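Local coordinates for protein putative sortase (Streptococcus pneumoniae, PDB 2W1K) that probably acts as a class C sortase, a transpeptidase that covalently joins pilin subunits while the pilus fibre is built, at residues D43-E48 against V109-R114; V52-S57 against H93-P98. All blocks are in the same frame, centred on the assembly; numbering follows the deposited sequence.

Interaction 1. Residues D43-E48 against V109-R114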
loop_
_atom_site.group_PDB
_atom_site.type_symbol
_atom_site.label_atom_id
_atom_site.label_comp_id
_atom_site.label_asym_id
_atom_site.label_seq_id
_atom_site.Cartn_x
_atom_site.Cartn_y
_atom_site.Cartn_z
ATOM N N ASP A 43 -4.902 13.547 -6.286
ATOM C CA ASP A 43 -4.832 13.544 -4.835
ATOM C C ASP A 43 -5.847 12.626 -4.190
ATOM O O ASP A 43 -7.015 12.783 -4.423
ATOM C CB ASP A 43 -4.998 14.910 -4.208
ATOM C CG ASP A 43 -4.697 14.860 -2.706
ATOM O OD1 ASP A 43 -3.552 14.469 -2.364
ATOM O OD2 ASP A 43 -5.565 15.185 -1.889
ATOM N N PRO A 44 -5.384 11.652 -3.376
ATOM C CA PRO A 44 -6.254 10.685 -2.702
ATOM C C PRO A 44 -7.162 11.295 -1.629
ATOM O O PRO A 44 -8.158 10.705 -1.267
ATOM C CB PRO A 44 -5.271 9.707 -2.072
ATOM C CG PRO A 44 -4.033 10.499 -1.925
ATOM C CD PRO A 44 -3.955 11.377 -3.103
ATOM N N PHE A 45 -6.872 12.488 -1.176
ATOM C CA PHE A 45 -7.657 13.096 -0.103
ATOM C C PHE A 45 -8.405 14.274 -0.668
ATOM O O PHE A 45 -8.834 15.177 0.075
ATOM C CB PHE A 45 -6.779 13.462 1.137
ATOM C CG PHE A 45 -6.026 12.271 1.671
ATOM C CD1 PHE A 45 -6.707 11.307 2.403
ATOM C CD2 PHE A 45 -4.702 12.022 1.316
ATOM C CE1 PHE A 45 -6.036 10.142 2.881
ATOM C CE2 PHE A 45 -4.012 10.859 1.773
ATOM C CZ PHE A 45 -4.699 9.926 2.543
ATOM N N LEU A 46 -8.559 14.293 -1.987
ATOM C CA LEU A 46 -9.710 14.983 -2.398
ATOM C C LEU A 46 -10.973 14.782 -1.650
ATOM O O LEU A 46 -11.448 15.765 -1.021
ATOM C CB LEU A 46 -9.626 16.021 -3.476
ATOM C CG LEU A 46 -9.596 17.253 -2.471
ATOM C CD1 LEU A 46 -8.451 17.206 -1.433
ATOM C CD2 LEU A 46 -9.743 18.695 -3.068
ATOM N N ALA A 47 -11.340 13.499 -1.519
ATOM C CA ALA A 47 -12.594 13.060 -2.031
ATOM C C ALA A 47 -12.642 11.528 -2.242
ATOM O O ALA A 47 -11.755 10.758 -1.792
ATOM C CB ALA A 47 -12.751 13.762 -3.408
ATOM N N GLU A 48 -13.695 11.124 -2.966
ATOM C CA GLU A 48 -13.662 9.939 -3.801
ATOM C C GLU A 48 -12.663 10.113 -4.984
ATOM O O GLU A 48 -11.668 10.862 -4.899
ATOM C CB GLU A 48 -15.060 9.656 -4.348
ATOM C CG GLU A 48 -16.123 9.420 -3.285
ATOM C CD GLU A 48 -16.421 7.911 -3.072
ATOM O OE1 GLU A 48 -16.646 7.214 -4.078
ATOM O OE2 GLU A 48 -16.430 7.408 -1.928
ATOM N N VAL A 109 2.218 3.711 -4.344
ATOM C CA VAL A 109 1.760 4.718 -3.288
ATOM C C VAL A 109 0.471 4.190 -2.694
ATOM O O VAL A 109 -0.447 3.862 -3.443
ATOM C CB VAL A 109 1.563 6.174 -3.830
ATOM C CG1 VAL A 109 1.246 7.101 -2.662
ATOM C CG2 VAL A 109 2.925 6.728 -4.427
ATOM N N ILE A 110 0.437 4.050 -1.380
ATOM C CA ILE A 110 -0.743 3.520 -0.632
ATOM C C ILE A 110 -1.190 4.724 0.275
ATOM O O ILE A 110 -0.363 5.305 1.030
ATOM C CB ILE A 110 -0.379 2.342 0.301
ATOM C CG1 ILE A 110 0.246 1.040 -0.393
ATOM C CG2 ILE A 110 -1.571 1.874 1.195
ATOM C CD1 ILE A 110 -0.389 0.616 -1.559
ATOM N N ALA A 111 -2.481 5.052 0.256
ATOM C CA ALA A 111 -2.939 6.142 1.084
ATOM C C ALA A 111 -3.669 5.652 2.355
ATOM O O ALA A 111 -4.186 4.518 2.421
ATOM C CB ALA A 111 -3.831 7.113 0.245
ATOM N N GLY A 112 -3.674 6.473 3.406
ATOM C CA GLY A 112 -4.592 6.187 4.485
ATOM C C GLY A 112 -4.906 7.405 5.295
ATOM O O GLY A 112 -4.058 8.348 5.379
ATOM N N HIS A 113 -6.092 7.379 5.939
ATOM C CA HIS A 113 -6.512 8.507 6.812
ATOM C C HIS A 113 -5.704 8.786 8.047
ATOM O O HIS A 113 -5.078 7.877 8.639
ATOM C CB HIS A 113 -7.952 8.340 7.213
ATOM C CG HIS A 113 -8.896 8.699 6.131
ATOM N ND1 HIS A 113 -8.756 9.875 5.407
ATOM C CD2 HIS A 113 -10.058 8.124 5.737
ATOM C CE1 HIS A 113 -9.793 9.992 4.592
ATOM N NE2 HIS A 113 -10.612 8.954 4.796
ATOM N N ARG A 114 -5.697 10.067 8.416
ATOM C CA ARG A 114 -4.897 10.546 9.561
ATOM C C ARG A 114 -5.718 10.524 10.868
ATOM O O ARG A 114 -5.195 10.197 11.957
ATOM C CB ARG A 114 -4.450 11.977 9.332
ATOM C CG ARG A 114 -3.367 12.383 10.322
ATOM C CD ARG A 114 -2.149 11.534 10.014
ATOM N NE ARG A 114 -0.990 11.785 10.883
ATOM C CZ ARG A 114 -0.060 12.754 10.747
ATOM N NH1 ARG A 114 -0.124 13.746 9.807
ATOM N NH2 ARG A 114 0.921 12.763 11.649
#
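F45 and H113 meet because both side chains are rotated the same way about their first bond: each CG stands anti to its own carbonyl carbon, with chi1 of -56° in F45 and -77° in H113. The phenyl ring is thereby sent from the loop toward A111 and G112, and the imidazole reaches past the phenyl ring in the opposite direction. H113 ND1 comes up at the rim of the phenyl ring, near its plane, 3.7 Å from F45 CE1. The planes are inclined at 46° with centroids 5.7 Å apart, an oblique aromatic pair that is neither stacked nor T-shaped. Further along the rim, F45 CZ approaches the backbone of G112, with G112 O 3.3 Å away at an oblique angle, while G112 N sits at the ring edge in its plane. The methyl of A111 fills the angle between the two loop residues. Its CB lies 3.7 Å from F45 CZ and 3.8 Å from P44 CB, and P44 in turn rests over one face of the phenyl ring near its rim. No hydrogen bond joins the two segments; the fit is one of apolar and aromatic surfaces. What shapes the loop is a type I turn from D43 to L46, in which the D43 carboxylate also takes a weak bond from F45 N to OD2 (3.1 Å). The same OD2 forms a salt bridge with R184, while F45 also touches C175. By sequence and position H113, C175 and R184 are consistent with the sortase His-Cys-Arg active site. An Asp-Pro-aromatic turn lying against these residues is consistent with the lid of pilus-building class C sortases, probably in its closed position.

Interaction 2. Residues V52-S57 against H93-P98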
loop_
_atom_site.group_PDB
_atom_site.type_symbol
_atom_site.label_atom_id
_atom_site.label_comp_id
_atom_site.label_asym_id
_atom_site.label_seq_id
_atom_site.Cartn_x
_atom_site.Cartn_y
_atom_site.Cartn_z
ATOM N N VAL A 52 -12.018 4.798 -11.781
ATOM C CA VAL A 52 -10.931 3.886 -11.924
ATOM C C VAL A 52 -11.344 2.502 -12.373
ATOM O O VAL A 52 -12.330 1.966 -11.937
ATOM C CB VAL A 52 -10.047 3.825 -10.642
ATOM C CG1 VAL A 52 -8.761 3.029 -10.948
ATOM C CG2 VAL A 52 -9.626 5.232 -10.181
ATOM N N ASN A 53 -10.590 1.900 -13.266
ATOM C CA ASN A 53 -10.818 0.485 -13.547
ATOM C C ASN A 53 -9.498 -0.212 -13.580
ATOM O O ASN A 53 -8.813 -0.218 -14.589
ATOM C CB ASN A 53 -11.561 0.266 -14.879
ATOM C CG ASN A 53 -11.452 1.479 -15.851
ATOM O OD1 ASN A 53 -12.464 2.209 -16.139
ATOM N ND2 ASN A 53 -10.209 1.685 -16.402
ATOM N N TYR A 54 -9.122 -0.780 -12.447
ATOM C CA TYR A 54 -7.873 -1.503 -12.373
ATOM C C TYR A 54 -7.889 -2.763 -13.218
ATOM O O TYR A 54 -6.852 -3.139 -13.732
ATOM C CB TYR A 54 -7.575 -1.883 -10.928
ATOM C CG TYR A 54 -7.008 -0.778 -10.083
ATOM C CD1 TYR A 54 -7.841 0.211 -9.587
ATOM C CD2 TYR A 54 -5.619 -0.762 -9.710
ATOM C CE1 TYR A 54 -7.352 1.209 -8.739
ATOM C CE2 TYR A 54 -5.138 0.218 -8.879
ATOM C CZ TYR A 54 -5.986 1.219 -8.396
ATOM O OH TYR A 54 -5.515 2.213 -7.534
ATOM N N GLN A 55 -9.033 -3.432 -13.341
ATOM C CA GLN A 55 -9.111 -4.733 -14.056
ATOM C C GLN A 55 -8.078 -5.716 -13.482
ATOM O O GLN A 55 -7.334 -6.406 -14.216
ATOM C CB GLN A 55 -8.900 -4.581 -15.580
ATOM C CG GLN A 55 -9.768 -3.544 -16.159
ATOM C CD GLN A 55 -9.767 -3.463 -17.685
ATOM O OE1 GLN A 55 -8.720 -3.573 -18.336
ATOM N NE2 GLN A 55 -10.962 -3.203 -18.275
ATOM N N VAL A 56 -7.940 -5.721 -12.181
ATOM C CA VAL A 56 -7.011 -6.687 -11.559
ATOM C C VAL A 56 -7.937 -7.835 -10.977
ATOM O O VAL A 56 -7.711 -9.028 -11.177
ATOM C CB VAL A 56 -6.101 -5.983 -10.456
ATOM C CG1 VAL A 56 -5.474 -6.995 -9.490
ATOM C CG2 VAL A 56 -5.092 -4.941 -11.115
ATOM N N SER A 57 -9.046 -7.430 -10.386
ATOM C CA SER A 57 -9.990 -8.438 -9.840
ATOM C C SER A 57 -11.376 -8.280 -10.499
ATOM O O SER A 57 -11.720 -7.161 -10.922
ATOM C CB SER A 57 -10.168 -8.200 -8.303
ATOM O OG SER A 57 -11.051 -9.245 -7.835
ATOM N N HIS A 93 -4.537 1.689 -2.462
ATOM C CA HIS A 93 -3.512 1.992 -3.426
ATOM C C HIS A 93 -3.976 3.186 -4.267
ATOM O O HIS A 93 -5.180 3.316 -4.580
ATOM C CB HIS A 93 -3.245 0.759 -4.294
ATOM C CG HIS A 93 -2.430 1.066 -5.495
ATOM N ND1 HIS A 93 -3.005 1.446 -6.696
ATOM C CD2 HIS A 93 -1.074 1.097 -5.685
ATOM C CE1 HIS A 93 -2.050 1.715 -7.559
ATOM N NE2 HIS A 93 -0.875 1.522 -6.981
ATOM N N VAL A 94 -3.042 4.091 -4.574
ATOM C CA VAL A 94 -3.274 5.309 -5.398
ATOM C C VAL A 94 -3.143 5.038 -6.898
ATOM O O VAL A 94 -2.069 4.755 -7.420
ATOM C CB VAL A 94 -2.347 6.451 -4.913
ATOM C CG1 VAL A 94 -2.530 7.751 -5.778
ATOM C CG2 VAL A 94 -2.779 6.788 -3.385
ATOM N N ASP A 95 -4.279 5.054 -7.584
ATOM C CA ASP A 95 -4.311 4.851 -9.021
ATOM C C ASP A 95 -3.324 5.783 -9.720
ATOM O O ASP A 95 -3.270 7.008 -9.422
ATOM C CB ASP A 95 -5.714 5.093 -9.529
ATOM C CG ASP A 95 -5.859 4.779 -11.060
ATOM O OD1 ASP A 95 -5.577 3.655 -11.522
ATOM O OD2 ASP A 95 -6.218 5.674 -11.836
ATOM N N GLY A 96 -2.578 5.224 -10.679
ATOM C CA GLY A 96 -1.721 5.971 -11.527
ATOM C C GLY A 96 -0.295 5.768 -10.940
ATOM O O GLY A 96 0.701 6.264 -11.477
ATOM N N THR A 97 -0.195 5.092 -9.809
ATOM C CA THR A 97 1.152 4.605 -9.333
ATOM C C THR A 97 1.155 3.064 -9.474
ATOM O O THR A 97 0.104 2.407 -9.381
ATOM C CB THR A 97 1.496 5.016 -7.900
ATOM O OG1 THR A 97 0.681 4.269 -6.973
ATOM C CG2 THR A 97 1.260 6.585 -7.764
ATOM N N PRO A 98 2.343 2.491 -9.719
ATOM C CA PRO A 98 2.396 1.059 -9.870
ATOM C C PRO A 98 1.884 0.299 -8.647
ATOM O O PRO A 98 1.992 0.732 -7.472
ATOM C CB PRO A 98 3.901 0.787 -10.213
ATOM C CG PRO A 98 4.647 1.979 -9.461
ATOM C CD PRO A 98 3.672 3.148 -9.836
#
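Y54 and H93 are joined by the polar link of this contact, a hydrogen bond of 2.8 Å between Y54 OH and H93 ND1, for which either side could supply the proton. The hydroxyl lies in the imidazole plane at its edge, and the two rings meet rim to rim with their planes at 72°. On its far side the imidazole makes weak bonds from H93 NE2 to the carbonyl oxygens of T97 and P98, which would tend to limit its rotation. The turn that follows H93, from V94 to T97, is type II, and V94 O receives both T97 N and T97 OG1, the latter at 2.8 Å.

Van der Waals packing involves D95, whose CG is anti to its backbone N (chi1 -175°). This places OD1 over one face of the Y54 ring and 3.3 Å from V52 CG1, with V52 coming from the opposite direction. The same OD1 is hydrogen-bonded to Y31 OH.

Helix 18-34 supplies Y31, whose ring lies almost parallel to that of Y54, and R34, which binds Y54 O. L80 of strand 74-80 touches both Y54 and H93, and S108 and I110 of strand 106-111 pack on H93.

Interactions 1 and 2 show how one long loop, between helix 18-34 and strand 65-69, meets the sortase domain at two places, their centres about 14 Å apart. They are joined by a probable backbone bond, V94 N to V109 O (2.8 Å), and a probable bond from V109 N to the side-chain oxygen T97 OG1 (3.1 Å). A111 CB, which touches P44 and F45 in interaction 1, also packs against V94 CG2 at 3.8 Å. Residues 43-48 cover the probable active site around H113, C175 and R184, whereas 52-57 place the later part of the same loop against H93 and D95, next to helix 18-34.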